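Non-reducing end beta-L-arabinofuranosidase (Bacteroides thetaiotaomicron, PDB 5MQO) probably hydrolyses glycosidic bonds in complex plant pectin, as a GH127 glycoside hydrolase of a gut bacterium. Local coordinates at residues A[113-118]-A[205-210]; A[297-302]-A[362-367]; A[431-436]-A[691-696]; A[542-547]-A[571-576]. All blocks are in the same frame, centred on the assembly; numbering follows the deposited sequence.

In the fold
The four contacts lie in series or nested along one chain and do not touch one another. Contacts 1 and 2 both fall in the GH127 catalytic domain, with centres 33 Å apart. The first joins two helix ends, the second a helix start and a bulged strand. Contact 3 ties that catalytic domain to the C-terminal one; its centre is 22 Å from that of contact 2, and their nearest atoms are about 10 Å apart. Contact 4 is a strand pair of the middle domain, 38 Å from contact 3 between centres. Its sequence falls between the two segments of contact 3. Contacts 2 and 4 lie on opposite sides of the chain's centre.

Contact 1. Residues A[113-118]-A[205-210]; sequences VYAVNK and HRATGK
Ala115 and Ala207 mark the closest backbone approach, with Ala115 CA 4.8 Å from Ala207 CA. Each lies near the C-terminal end of its helix, 102-117 and 192-208. Both helices stop just beyond, where Lys118 and Gly209 take positive phi. The two alanines allow the close spacing, since Ala115 CB meets Ala207 CB at 3.8 Å with no larger group in the way. Tyr114 has its CG opposite the backbone N (chi1 178°), which stands the ring beside the end of the other helix. Tyr114 CE2 touches Thr208 CG2 at 3.9 Å, and the two side chains cross at about a right angle. The carbonyl O of Ala207 lies near the ring plane, at the edge, 4.0 Å from Tyr114 CE2. Lys118 CA covers part of one face of the ring. Thr208 divides its work between two branches. The methyl goes to the tyrosine, while Thr208 OG1 accepts from Lys210 N at 3.0 Å and forms an ST turn just past the helix end. OG1 is also bonded to His204 O. With an alanine at Thr208, the N-H of Lys210 would probably lose its acceptor in the turn and the Tyr114 ring would lose the methyl at its CE2 side. Met126 of helix 120-136 packs on both Tyr114 and Thr208, and Lys210 NZ forms salt bridges with Asp123 and Asp127 of that helix. The arrangement is helix-end packing between neighbouring helices, consistent with the (alpha/alpha)6 barrel expected of a GH127 catalytic domain.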
loop_
_atom_site.group_PDB
_atom_site.type_symbol
_atom_site.label_atom_id
_atom_site.label_comp_id
_atom_site.label_asym_id
_atom_site.label_seq_id
_atom_site.Cartn_x
_atom_site.Cartn_y
_atom_site.Cartn_z
ATOM N N VAL A 113 2.931 3.210 -16.400
ATOM C CA VAL A 113 4.316 3.072 -16.844
ATOM C C VAL A 113 4.617 3.967 -18.040
ATOM O O VAL A 113 5.621 4.667 -18.056
ATOM C CB VAL A 113 4.589 1.598 -17.216
ATOM C CG1 VAL A 113 5.865 1.429 -18.041
ATOM C CG2 VAL A 113 4.642 0.745 -15.951
ATOM N N TYR A 114 3.752 3.916 -19.050
ATOM C CA TYR A 114 3.839 4.800 -20.210
ATOM C C TYR A 114 3.902 6.271 -19.827
ATOM O O TYR A 114 4.686 7.012 -20.397
ATOM C CB TYR A 114 2.670 4.560 -21.170
ATOM C CG TYR A 114 2.665 5.464 -22.372
ATOM C CD1 TYR A 114 3.390 5.142 -23.522
ATOM C CD2 TYR A 114 1.954 6.655 -22.353
ATOM C CE1 TYR A 114 3.402 5.996 -24.616
ATOM C CE2 TYR A 114 1.952 7.508 -23.435
ATOM C CZ TYR A 114 2.665 7.181 -24.568
ATOM O OH TYR A 114 2.624 8.043 -25.641
ATOM N N ALA A 115 3.112 6.703 -18.856
ATOM C CA ALA A 115 3.135 8.118 -18.430
ATOM C C ALA A 115 4.543 8.612 -18.059
ATOM O O ALA A 115 4.887 9.782 -18.262
ATOM C CB ALA A 115 2.165 8.345 -17.277
ATOM N N VAL A 116 5.344 7.696 -17.535
ATOM C CA VAL A 116 6.730 7.959 -17.142
ATOM C C VAL A 116 7.721 7.873 -18.300
ATOM O O VAL A 116 8.675 8.659 -18.332
ATOM C CB VAL A 116 7.170 6.975 -16.001
ATOM C CG1 VAL A 116 8.684 6.888 -15.815
ATOM C CG2 VAL A 116 6.532 7.388 -14.693
ATOM N N ASN A 117 7.547 6.890 -19.189
ATOM C CA ASN A 117 8.614 6.519 -20.145
ATOM C C ASN A 117 8.286 6.691 -21.635
ATOM O O ASN A 117 9.191 6.632 -22.460
ATOM C CB ASN A 117 9.158 5.104 -19.835
ATOM C CG ASN A 117 8.247 3.985 -20.316
ATOM O OD1 ASN A 117 7.201 4.204 -20.942
ATOM N ND2 ASN A 117 8.666 2.764 -20.051
ATOM N N LYS A 118 7.009 6.875 -21.982
ATOM C CA LYS A 118 6.583 7.263 -23.346
ATOM C C LYS A 118 7.013 6.267 -24.427
ATOM O O LYS A 118 7.161 6.649 -25.579
ATOM C CB LYS A 118 7.105 8.674 -23.710
ATOM C CG LYS A 118 6.865 9.758 -22.665
ATOM C CD LYS A 118 5.390 10.155 -22.575
ATOM C CE LYS A 118 5.190 11.247 -21.536
ATOM N NZ LYS A 118 3.873 11.901 -21.659
ATOM N N HIS A 205 -6.509 8.067 -20.070
ATOM C CA HIS A 205 -6.766 9.467 -20.461
ATOM C C HIS A 205 -5.708 10.415 -19.933
ATOM O O HIS A 205 -5.180 11.242 -20.654
ATOM C CB HIS A 205 -8.123 9.911 -19.932
ATOM C CG HIS A 205 -8.497 11.314 -20.296
ATOM N ND1 HIS A 205 -8.407 11.801 -21.584
ATOM C CD2 HIS A 205 -9.010 12.322 -19.549
ATOM C CE1 HIS A 205 -8.829 13.054 -21.610
ATOM N NE2 HIS A 205 -9.203 13.394 -20.392
ATOM N N ARG A 206 -5.400 10.263 -18.659
ATOM C CA ARG A 206 -4.454 11.112 -17.970
ATOM C C ARG A 206 -3.017 10.958 -18.474
ATOM O O ARG A 206 -2.255 11.913 -18.425
ATOM C CB ARG A 206 -4.573 10.856 -16.463
ATOM C CG ARG A 206 -5.918 11.361 -15.921
ATOM C CD ARG A 206 -6.051 11.251 -14.409
ATOM N NE ARG A 206 -7.339 11.782 -13.945
ATOM C CZ ARG A 206 -7.927 11.500 -12.780
ATOM N NH1 ARG A 206 -7.375 10.669 -11.902
ATOM N NH2 ARG A 206 -9.097 12.043 -12.492
ATOM N N ALA A 207 -2.669 9.771 -18.974
ATOM C CA ALA A 207 -1.320 9.448 -19.421
ATOM C C ALA A 207 -1.051 9.787 -20.874
ATOM O O ALA A 207 0.052 10.227 -21.183
ATOM C CB ALA A 207 -1.044 7.971 -19.200
ATOM N N THR A 208 -2.025 9.527 -21.753
ATOM C CA THR A 208 -1.875 9.650 -23.205
ATOM C C THR A 208 -2.526 10.904 -23.802
ATOM O O THR A 208 -2.188 11.321 -24.911
ATOM C CB THR A 208 -2.500 8.436 -23.945
ATOM O OG1 THR A 208 -3.944 8.462 -23.875
ATOM C CG2 THR A 208 -1.975 7.110 -23.372
ATOM N N GLY A 209 -3.493 11.482 -23.100
ATOM C CA GLY A 209 -4.302 12.558 -23.658
ATOM C C GLY A 209 -5.521 12.060 -24.405
ATOM O O GLY A 209 -6.476 12.805 -24.573
ATOM N N LYS A 210 -5.517 10.793 -24.817
ATOM C CA LYS A 210 -6.526 10.272 -25.723
ATOM C C LYS A 210 -7.841 9.943 -25.013
ATOM O O LYS A 210 -7.863 9.434 -23.870
ATOM C CB LYS A 210 -6.021 9.005 -26.424
ATOM C CG LYS A 210 -4.723 9.167 -27.196
ATOM C CD LYS A 210 -4.485 7.960 -28.095
ATOM C CE LYS A 210 -3.065 7.930 -28.643
ATOM N NZ LYS A 210 -2.653 6.561 -29.066
#

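Contact 2. Residues A[297-302]-A[362-367]; sequences AVRANY and KVHQSY
Tyr367 lies across the first turns of helix 297-314, and three helix residues meet its ring in three different ways. It follows a G1 beta bulge, where two residues, Gln365 and Ser366, stand against the single Leu344, and the chain turns a corner there. The first torsion of Tyr367 (chi1 -78°) sets CG beside the backbone N and carries the ring back over the helix. Ala297 CB sits over one face, 4.2 Å from the centroid of the Tyr367 ring, a CH-pi contact. Ala300 CB comes to the edge of the same ring, 3.8 Å from Tyr367 CE2. The hydroxyl reaches past both alanines and donates to Asn301, with Tyr367 OH 2.6 Å from Asn301 OD1. The bond runs in the carbonyl plane, onto a lone pair of OD1, while the amide and ring planes stand 64° apart. Asn301 ND2 bonds to Ala384 O of helix 382-399, which helps fix the rotation of the amide, and Ile330 of helix 317-333 packs against both Asn301 and Tyr367, which are buried. The backbone adds a bond at the helix start: Ala297 N donates to Gln365 O at 2.9 Å, in the carbonyl plane, and so anchors the bulge to the first turn. Farther out, His364 stacks edge-to-face on His296. The Arg299 chain bends at its third torsion to reach the edge of the His364 ring. The guanidinium and imidazole planes are 78° apart, and Arg299 NH2 lies 3.3 Å from His364 CE1.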
loop_
_atom_site.group_PDB
_atom_site.type_symbol
_atom_site.label_atom_id
_atom_site.label_comp_id
_atom_site.label_asym_id
_atom_site.label_seq_id
_atom_site.Cartn_x
_atom_site.Cartn_y
_atom_site.Cartn_z
ATOM N N ALA A 297 -10.834 -7.944 5.054
ATOM C CA ALA A 297 -10.044 -6.728 5.179
ATOM C C ALA A 297 -9.938 -5.909 3.881
ATOM O O ALA A 297 -9.879 -4.695 3.906
ATOM C CB ALA A 297 -8.686 -7.028 5.788
ATOM N N VAL A 298 -9.964 -6.589 2.748
ATOM C CA VAL A 298 -9.950 -5.944 1.431
ATOM C C VAL A 298 -11.234 -5.110 1.285
ATOM O O VAL A 298 -11.174 -3.908 1.024
ATOM C CB VAL A 298 -9.853 -6.962 0.240
ATOM C CG1 VAL A 298 -9.653 -6.213 -1.076
ATOM C CG2 VAL A 298 -8.722 -7.955 0.410
ATOM N N ARG A 299 -12.384 -5.758 1.467
ATOM C CA ARG A 299 -13.672 -5.084 1.393
ATOM C C ARG A 299 -13.713 -3.906 2.368
ATOM O O ARG A 299 -14.117 -2.811 1.996
ATOM C CB ARG A 299 -14.815 -6.068 1.652
ATOM C CG ARG A 299 -15.009 -7.155 0.576
ATOM C CD ARG A 299 -16.345 -7.891 0.675
ATOM N NE ARG A 299 -16.218 -9.358 0.751
ATOM C CZ ARG A 299 -17.224 -10.226 1.028
ATOM N NH1 ARG A 299 -18.494 -9.831 1.238
ATOM N NH2 ARG A 299 -16.965 -11.529 1.080
ATOM N N ALA A 300 -13.245 -4.131 3.592
ATOM C CA ALA A 300 -13.170 -3.102 4.626
ATOM C C ALA A 300 -12.364 -1.883 4.184
ATOM O O ALA A 300 -12.814 -0.738 4.206
ATOM C CB ALA A 300 -12.520 -3.688 5.860
ATOM N N ASN A 301 -11.131 -2.151 3.818
ATOM C CA ASN A 301 -10.203 -1.095 3.584
ATOM C C ASN A 301 -10.588 -0.328 2.319
ATOM O O ASN A 301 -10.548 0.896 2.346
ATOM C CB ASN A 301 -8.793 -1.637 3.517
ATOM C CG ASN A 301 -8.236 -2.018 4.873
ATOM O OD1 ASN A 301 -8.799 -1.706 5.925
ATOM N ND2 ASN A 301 -7.084 -2.683 4.852
ATOM N N TYR A 302 -11.004 -1.023 1.251
ATOM C CA TYR A 302 -11.487 -0.344 0.031
ATOM C C TYR A 302 -12.734 0.503 0.300
ATOM O O TYR A 302 -12.845 1.595 -0.237
ATOM C CB TYR A 302 -11.699 -1.322 -1.150
ATOM C CG TYR A 302 -10.417 -1.665 -1.889
ATOM C CD1 TYR A 302 -9.957 -0.868 -2.912
ATOM C CD2 TYR A 302 -9.646 -2.740 -1.529
ATOM C CE1 TYR A 302 -8.767 -1.150 -3.583
ATOM C CE2 TYR A 302 -8.467 -3.033 -2.188
ATOM C CZ TYR A 302 -8.028 -2.238 -3.220
ATOM O OH TYR A 302 -6.850 -2.531 -3.878
ATOM N N LYS A 362 -19.893 -15.914 10.769
ATOM C CA LYS A 362 -18.566 -16.209 10.200
ATOM C C LYS A 362 -17.955 -14.993 9.473
ATOM O O LYS A 362 -18.665 -14.201 8.863
ATOM C CB LYS A 362 -18.600 -17.441 9.280
ATOM C CG LYS A 362 -18.647 -18.754 10.060
ATOM C CD LYS A 362 -19.279 -19.889 9.273
ATOM C CE LYS A 362 -18.500 -20.181 8.006
ATOM N NZ LYS A 362 -19.360 -20.867 7.015
ATOM N N VAL A 363 -16.627 -14.858 9.585
ATOM C CA VAL A 363 -15.832 -13.912 8.777
ATOM C C VAL A 363 -14.751 -14.705 8.051
ATOM O O VAL A 363 -14.519 -15.870 8.350
ATOM C CB VAL A 363 -15.218 -12.774 9.635
ATOM C CG1 VAL A 363 -16.302 -12.064 10.422
ATOM C CG2 VAL A 363 -14.146 -13.276 10.602
ATOM N N HIS A 364 -14.087 -14.088 7.090
ATOM C CA HIS A 364 -12.954 -14.740 6.409
ATOM C C HIS A 364 -12.014 -13.692 5.814
ATOM O O HIS A 364 -12.463 -12.647 5.391
ATOM C CB HIS A 364 -13.434 -15.750 5.342
ATOM C CG HIS A 364 -13.985 -15.115 4.092
ATOM N ND1 HIS A 364 -14.920 -14.098 4.115
ATOM C CD2 HIS A 364 -13.738 -15.363 2.780
ATOM C CE1 HIS A 364 -15.223 -13.749 2.880
ATOM N NE2 HIS A 364 -14.515 -14.494 2.050
ATOM N N GLN A 365 -10.717 -13.976 5.812
ATOM C CA GLN A 365 -9.702 -13.086 5.245
ATOM C C GLN A 365 -9.929 -11.729 5.882
ATOM O O GLN A 365 -10.091 -10.692 5.215
ATOM C CB GLN A 365 -9.805 -13.071 3.719
ATOM C CG GLN A 365 -10.172 -14.437 3.134
ATOM C CD GLN A 365 -9.744 -14.640 1.696
ATOM O OE1 GLN A 365 -9.579 -13.694 0.939
ATOM N NE2 GLN A 365 -9.545 -15.891 1.323
ATOM N N SER A 366 -9.930 -11.787 7.211
ATOM C CA SER A 366 -10.617 -10.820 8.036
ATOM C C SER A 366 -9.841 -10.266 9.231
ATOM O O SER A 366 -8.948 -10.919 9.805
ATOM C CB SER A 366 -11.915 -11.448 8.555
ATOM O OG SER A 366 -12.559 -10.618 9.496
ATOM N N TYR A 367 -10.251 -9.056 9.619
ATOM C CA TYR A 367 -9.822 -8.440 10.853
ATOM C C TYR A 367 -10.273 -9.337 11.988
ATOM O O TYR A 367 -11.258 -10.006 11.856
ATOM C CB TYR A 367 -10.442 -7.037 10.987
ATOM C CG TYR A 367 -9.764 -5.957 10.167
ATOM C CD1 TYR A 367 -8.454 -5.568 10.456
ATOM C CD2 TYR A 367 -10.426 -5.298 9.110
ATOM C CE1 TYR A 367 -7.802 -4.573 9.720
ATOM C CE2 TYR A 367 -9.782 -4.295 8.379
ATOM C CZ TYR A 367 -8.462 -3.939 8.694
ATOM O OH TYR A 367 -7.777 -2.960 8.007
#

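Contact 3. Residues A[431-436]-A[691-696]; sequences NPLRIS and TVWMPL
Arg434 and Thr691 leave the same face of the sheet and run side by side; CG of Arg434 is anti to its N (chi1 -173°), which leads the chain out from the strand. A bend at chi3 (-46°) then turns the guanidinium onto the threonine. On Thr691 it is OG1, not the methyl, that the first torsion sets next to the arginine. Arg434 NE donates to Thr691 OG1 at 3.0 Å, with the oxygen 20° out of the guanidinium plane. The hydroxyl in turn donates to Trp693 O, with Thr691 OG1 2.6 Å from Trp693 O. A weak bond from Arg434 NH2 to Trp693 O, at 3.3 Å, closes the group, and a further weak one runs from NH2 to Gln596. The backbones of Arg434 and Thr691 form an antiparallel bridge, a non-hydrogen-bonded pair. It places the short strand 434-435, of the catalytic domain, on strand 690-697 of the C-terminal domain. Val692 N donates to Leu433 O at 3.0 Å, and Ile435 continues the pairing with Met690. Val692 has near-helical backbone angles, and the strand is broken there. Leu433 forms the apolar side. Leu433 CG lies 4.0 Å from Val692 CG2, and Leu433 CD2 lies 4.0 Å from Trp693 CD1, at the indole edge. Val598 of strand 596-601 packs on both Val692 and Trp693.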
loop_
_atom_site.group_PDB
_atom_site.type_symbol
_atom_site.label_atom_id
_atom_site.label_comp_id
_atom_site.label_asym_id
_atom_site.label_seq_id
_atom_site.Cartn_x
_atom_site.Cartn_y
_atom_site.Cartn_z
ATOM N N ASN A 431 0.574 -12.979 3.087
ATOM C CA ASN A 431 1.816 -12.409 3.581
ATOM C C ASN A 431 2.007 -12.719 5.077
ATOM O O ASN A 431 1.880 -11.826 5.924
ATOM C CB ASN A 431 1.812 -10.910 3.370
ATOM C CG ASN A 431 1.972 -10.552 1.937
ATOM O OD1 ASN A 431 3.086 -10.498 1.415
ATOM N ND2 ASN A 431 0.870 -10.325 1.280
ATOM N N PRO A 432 2.364 -13.971 5.398
ATOM C CA PRO A 432 2.547 -14.332 6.792
ATOM C C PRO A 432 3.751 -13.642 7.430
ATOM O O PRO A 432 4.642 -13.187 6.723
ATOM C CB PRO A 432 2.767 -15.860 6.725
ATOM C CG PRO A 432 3.406 -16.092 5.417
ATOM C CD PRO A 432 2.921 -14.998 4.496
ATOM N N LEU A 433 3.765 -13.596 8.762
ATOM C CA LEU A 433 4.927 -13.121 9.511
ATOM C C LEU A 433 5.761 -14.224 10.135
ATOM O O LEU A 433 6.614 -13.940 10.966
ATOM C CB LEU A 433 4.461 -12.162 10.591
ATOM C CG LEU A 433 4.222 -10.721 10.113
ATOM C CD1 LEU A 433 2.850 -10.581 9.415
ATOM C CD2 LEU A 433 4.406 -9.765 11.311
ATOM N N ARG A 434 5.494 -15.472 9.763
ATOM C CA ARG A 434 6.224 -16.642 10.250
ATOM C C ARG A 434 5.940 -17.880 9.381
ATOM O O ARG A 434 4.769 -18.178 9.055
ATOM C CB ARG A 434 5.876 -16.976 11.735
ATOM C CG ARG A 434 6.720 -18.086 12.365
ATOM C CD ARG A 434 6.790 -18.073 13.887
ATOM N NE ARG A 434 7.043 -16.751 14.489
ATOM C CZ ARG A 434 6.596 -16.328 15.695
ATOM N NH1 ARG A 434 5.839 -17.091 16.511
ATOM N NH2 ARG A 434 6.894 -15.099 16.103
ATOM N N ILE A 435 7.007 -18.589 9.010
ATOM C CA ILE A 435 6.894 -19.950 8.496
ATOM C C ILE A 435 7.670 -20.843 9.437
ATOM O O ILE A 435 8.854 -20.635 9.640
ATOM C CB ILE A 435 7.502 -20.107 7.074
ATOM C CG1 ILE A 435 6.840 -19.147 6.073
ATOM C CG2 ILE A 435 7.398 -21.554 6.594
ATOM C CD1 ILE A 435 5.428 -19.519 5.675
ATOM N N SER A 436 7.009 -21.855 9.970
ATOM C CA SER A 436 7.670 -22.887 10.749
ATOM C C SER A 436 7.469 -24.218 10.069
ATOM O O SER A 436 6.345 -24.601 9.812
ATOM C CB SER A 436 7.055 -22.937 12.143
ATOM O OG SER A 436 7.364 -24.155 12.805
ATOM N N THR A 691 10.780 -15.707 10.265
ATOM C CA THR A 691 9.978 -15.067 11.317
ATOM C C THR A 691 10.328 -13.588 11.346
ATOM O O THR A 691 11.498 -13.258 11.158
ATOM C CB THR A 691 10.193 -15.719 12.715
ATOM O OG1 THR A 691 9.361 -15.083 13.698
ATOM C CG2 THR A 691 11.643 -15.609 13.180
ATOM N N VAL A 692 9.337 -12.714 11.566
ATOM C CA VAL A 692 9.609 -11.303 11.822
ATOM C C VAL A 692 9.867 -11.121 13.321
ATOM O O VAL A 692 10.893 -10.594 13.721
ATOM C CB VAL A 692 8.471 -10.370 11.324
ATOM C CG1 VAL A 692 8.738 -8.893 11.650
ATOM C CG2 VAL A 692 8.235 -10.561 9.834
ATOM N N TRP A 693 8.943 -11.558 14.158
ATOM C CA TRP A 693 9.086 -11.351 15.604
ATOM C C TRP A 693 9.949 -12.469 16.176
ATOM O O TRP A 693 9.779 -13.623 15.779
ATOM C CB TRP A 693 7.711 -11.285 16.298
ATOM C CG TRP A 693 7.014 -10.055 15.984
ATOM C CD1 TRP A 693 6.289 -9.816 14.884
ATOM C CD2 TRP A 693 7.007 -8.852 16.747
ATOM N NE1 TRP A 693 5.796 -8.540 14.908
ATOM C CE2 TRP A 693 6.220 -7.923 16.047
ATOM C CE3 TRP A 693 7.557 -8.478 17.980
ATOM C CZ2 TRP A 693 5.984 -6.624 16.517
ATOM C CZ3 TRP A 693 7.342 -7.183 18.455
ATOM C CH2 TRP A 693 6.561 -6.271 17.723
ATOM N N MET A 694 10.881 -12.100 17.070
ATOM C CA MET A 694 11.826 -13.035 17.688
ATOM C C MET A 694 11.844 -12.851 19.205
ATOM O O MET A 694 11.593 -11.749 19.710
ATOM C CB MET A 694 13.251 -12.826 17.156
ATOM C CG MET A 694 13.459 -13.207 15.703
ATOM S SD MET A 694 14.985 -12.548 14.953
ATOM C CE MET A 694 14.587 -10.799 14.837
ATOM N N PRO A 695 12.166 -13.920 19.939
ATOM C CA PRO A 695 12.370 -13.788 21.374
ATOM C C PRO A 695 13.383 -12.713 21.736
ATOM O O PRO A 695 14.428 -12.620 21.119
ATOM C CB PRO A 695 12.913 -15.169 21.786
ATOM C CG PRO A 695 12.423 -16.105 20.734
ATOM C CD PRO A 695 12.358 -15.308 19.472
ATOM N N LEU A 696 13.068 -11.945 22.769
ATOM C CA LEU A 696 13.910 -10.872 23.283
ATOM C C LEU A 696 14.504 -11.258 24.639
ATOM O O LEU A 696 13.770 -11.679 25.519
ATOM C CB LEU A 696 13.027 -9.628 23.437
ATOM C CG LEU A 696 13.629 -8.335 23.979
ATOM C CD1 LEU A 696 14.642 -7.693 23.028
ATOM C CD2 LEU A 696 12.495 -7.373 24.309
#

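Contact 4. Residues A[542-547]-A[571-576]; sequences AALTVN and DVVELV
Asn547 holds Asp571 and Val572 with both ends of its amide. Asn547 ND2 donates to Asp571 OD1 at 2.9 Å, arriving from above the carboxylate plane, 47° out of it. Asn547 OD1 takes a weak bond from Val572 N, and Asn547 N donates to Val572 O at 2.7 Å. The other carboxylate oxygen, Asp571 OD2, is bonded to Lys568 N. Were this aspartate an alanine, the Asn547 amide would probably be freer to turn and Lys568 N left without its acceptor. From here an antiparallel ladder runs on, the two strand axes 166° apart. Its far end is the hydrogen-bonded pair Ala543 with Val576, where Val576 N lies 2.7 Å from Ala543 O. On one face Leu544 CD2 packs against Leu575 CD1 at 3.8 Å, beside Val546 and Val573. On the other, Thr545 lies along Glu574, with Thr545 OG1 3.3 Å from Glu574 CB, and the carboxylate goes on to a salt bridge with Arg516. Strand 572-577 sits between 542-546 and 514-521 in an antiparallel sheet. The face with Leu544 and Val573 packs on strands 559-565 and 529-535 of a second sheet, giving a beta-sandwich arrangement.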
loop_
_atom_site.group_PDB
_atom_site.type_symbol
_atom_site.label_atom_id
_atom_site.label_comp_id
_atom_site.label_asym_id
_atom_site.label_seq_id
_atom_site.Cartn_x
_atom_site.Cartn_y
_atom_site.Cartn_z
ATOM N N ALA A 542 16.689 14.605 13.141
ATOM C CA ALA A 542 16.848 14.974 11.750
ATOM C C ALA A 542 17.246 16.434 11.593
ATOM O O ALA A 542 16.866 17.274 12.415
ATOM C CB ALA A 542 15.565 14.688 10.994
ATOM N N ALA A 543 18.012 16.719 10.539
ATOM C CA ALA A 543 18.517 18.066 10.291
ATOM C C ALA A 543 18.341 18.440 8.832
ATOM O O ALA A 543 18.408 17.566 7.935
ATOM C CB ALA A 543 19.986 18.179 10.700
ATOM N N LEU A 544 18.121 19.743 8.624
ATOM C CA LEU A 544 18.079 20.368 7.298
ATOM C C LEU A 544 19.250 21.329 7.014
ATOM O O LEU A 544 19.823 21.942 7.924
ATOM C CB LEU A 544 16.784 21.150 7.152
ATOM C CG LEU A 544 15.514 20.315 7.006
ATOM C CD1 LEU A 544 14.304 21.213 7.213
ATOM C CD2 LEU A 544 15.438 19.631 5.649
ATOM N N THR A 545 19.599 21.448 5.735
ATOM C CA THR A 545 20.491 22.510 5.259
ATOM C C THR A 545 19.911 23.094 3.967
ATOM O O THR A 545 19.158 22.416 3.266
ATOM C CB THR A 545 21.939 22.010 5.043
ATOM O OG1 THR A 545 21.983 21.109 3.929
ATOM C CG2 THR A 545 22.481 21.324 6.305
ATOM N N VAL A 546 20.209 24.366 3.697
ATOM C CA VAL A 546 19.878 24.986 2.401
ATOM C C VAL A 546 21.111 25.640 1.774
ATOM O O VAL A 546 21.651 26.630 2.290
ATOM C CB VAL A 546 18.736 26.016 2.467
ATOM C CG1 VAL A 546 18.239 26.318 1.057
ATOM C CG2 VAL A 546 17.595 25.505 3.323
ATOM N N ASN A 547 21.530 25.070 0.646
ATOM C CA ASN A 547 22.818 25.334 0.027
ATOM C C ASN A 547 23.995 25.178 1.015
ATOM O O ASN A 547 24.949 25.949 0.971
ATOM C CB ASN A 547 22.810 26.709 -0.648
ATOM C CG ASN A 547 21.846 26.788 -1.827
ATOM O OD1 ASN A 547 21.939 25.997 -2.771
ATOM N ND2 ASN A 547 20.947 27.778 -1.799
ATOM N N ASP A 571 19.138 26.034 -6.298
ATOM C CA ASP A 571 19.086 25.859 -4.824
ATOM C C ASP A 571 19.098 24.355 -4.473
ATOM O O ASP A 571 18.711 23.479 -5.284
ATOM C CB ASP A 571 17.881 26.584 -4.152
ATOM C CG ASP A 571 18.065 28.127 -4.032
ATOM O OD1 ASP A 571 19.200 28.621 -3.931
ATOM O OD2 ASP A 571 17.053 28.863 -4.027
ATOM N N VAL A 572 19.581 24.078 -3.266
ATOM C CA VAL A 572 19.777 22.716 -2.782
ATOM C C VAL A 572 19.297 22.629 -1.345
ATOM O O VAL A 572 19.821 23.320 -0.484
ATOM C CB VAL A 572 21.271 22.345 -2.870
ATOM C CG1 VAL A 572 21.634 21.164 -1.976
ATOM C CG2 VAL A 572 21.651 22.055 -4.314
ATOM N N VAL A 573 18.301 21.787 -1.093
ATOM C CA VAL A 573 17.930 21.402 0.267
ATOM C C VAL A 573 18.425 19.980 0.539
ATOM O O VAL A 573 18.416 19.121 -0.353
ATOM C CB VAL A 573 16.407 21.425 0.483
ATOM C CG1 VAL A 573 16.083 21.360 1.973
ATOM C CG2 VAL A 573 15.791 22.664 -0.128
ATOM N N GLU A 574 18.833 19.739 1.781
ATOM C CA GLU A 574 19.411 18.466 2.172
ATOM C C GLU A 574 18.916 18.024 3.559
ATOM O O GLU A 574 19.284 18.595 4.587
ATOM C CB GLU A 574 20.938 18.533 2.123
ATOM C CG GLU A 574 21.606 17.172 2.006
ATOM C CD GLU A 574 23.102 17.271 1.766
ATOM O OE1 GLU A 574 23.503 17.595 0.620
ATOM O OE2 GLU A 574 23.861 17.032 2.735
ATOM N N LEU A 575 18.059 17.004 3.562
ATOM C CA LEU A 575 17.549 16.394 4.779
ATOM C C LEU A 575 18.521 15.325 5.180
ATOM O O LEU A 575 18.864 14.487 4.348
ATOM C CB LEU A 575 16.202 15.767 4.481
ATOM C CG LEU A 575 15.487 15.073 5.636
ATOM C CD1 LEU A 575 15.166 16.036 6.771
ATOM C CD2 LEU A 575 14.219 14.409 5.129
ATOM N N VAL A 576 18.994 15.370 6.426
ATOM C CA VAL A 576 19.752 14.250 7.005
ATOM C C VAL A 576 18.937 13.642 8.133
ATOM O O VAL A 576 18.774 14.265 9.165
ATOM C CB VAL A 576 21.132 14.686 7.565
ATOM C CG1 VAL A 576 21.914 13.488 8.118
ATOM C CG2 VAL A 576 21.943 15.394 6.499
#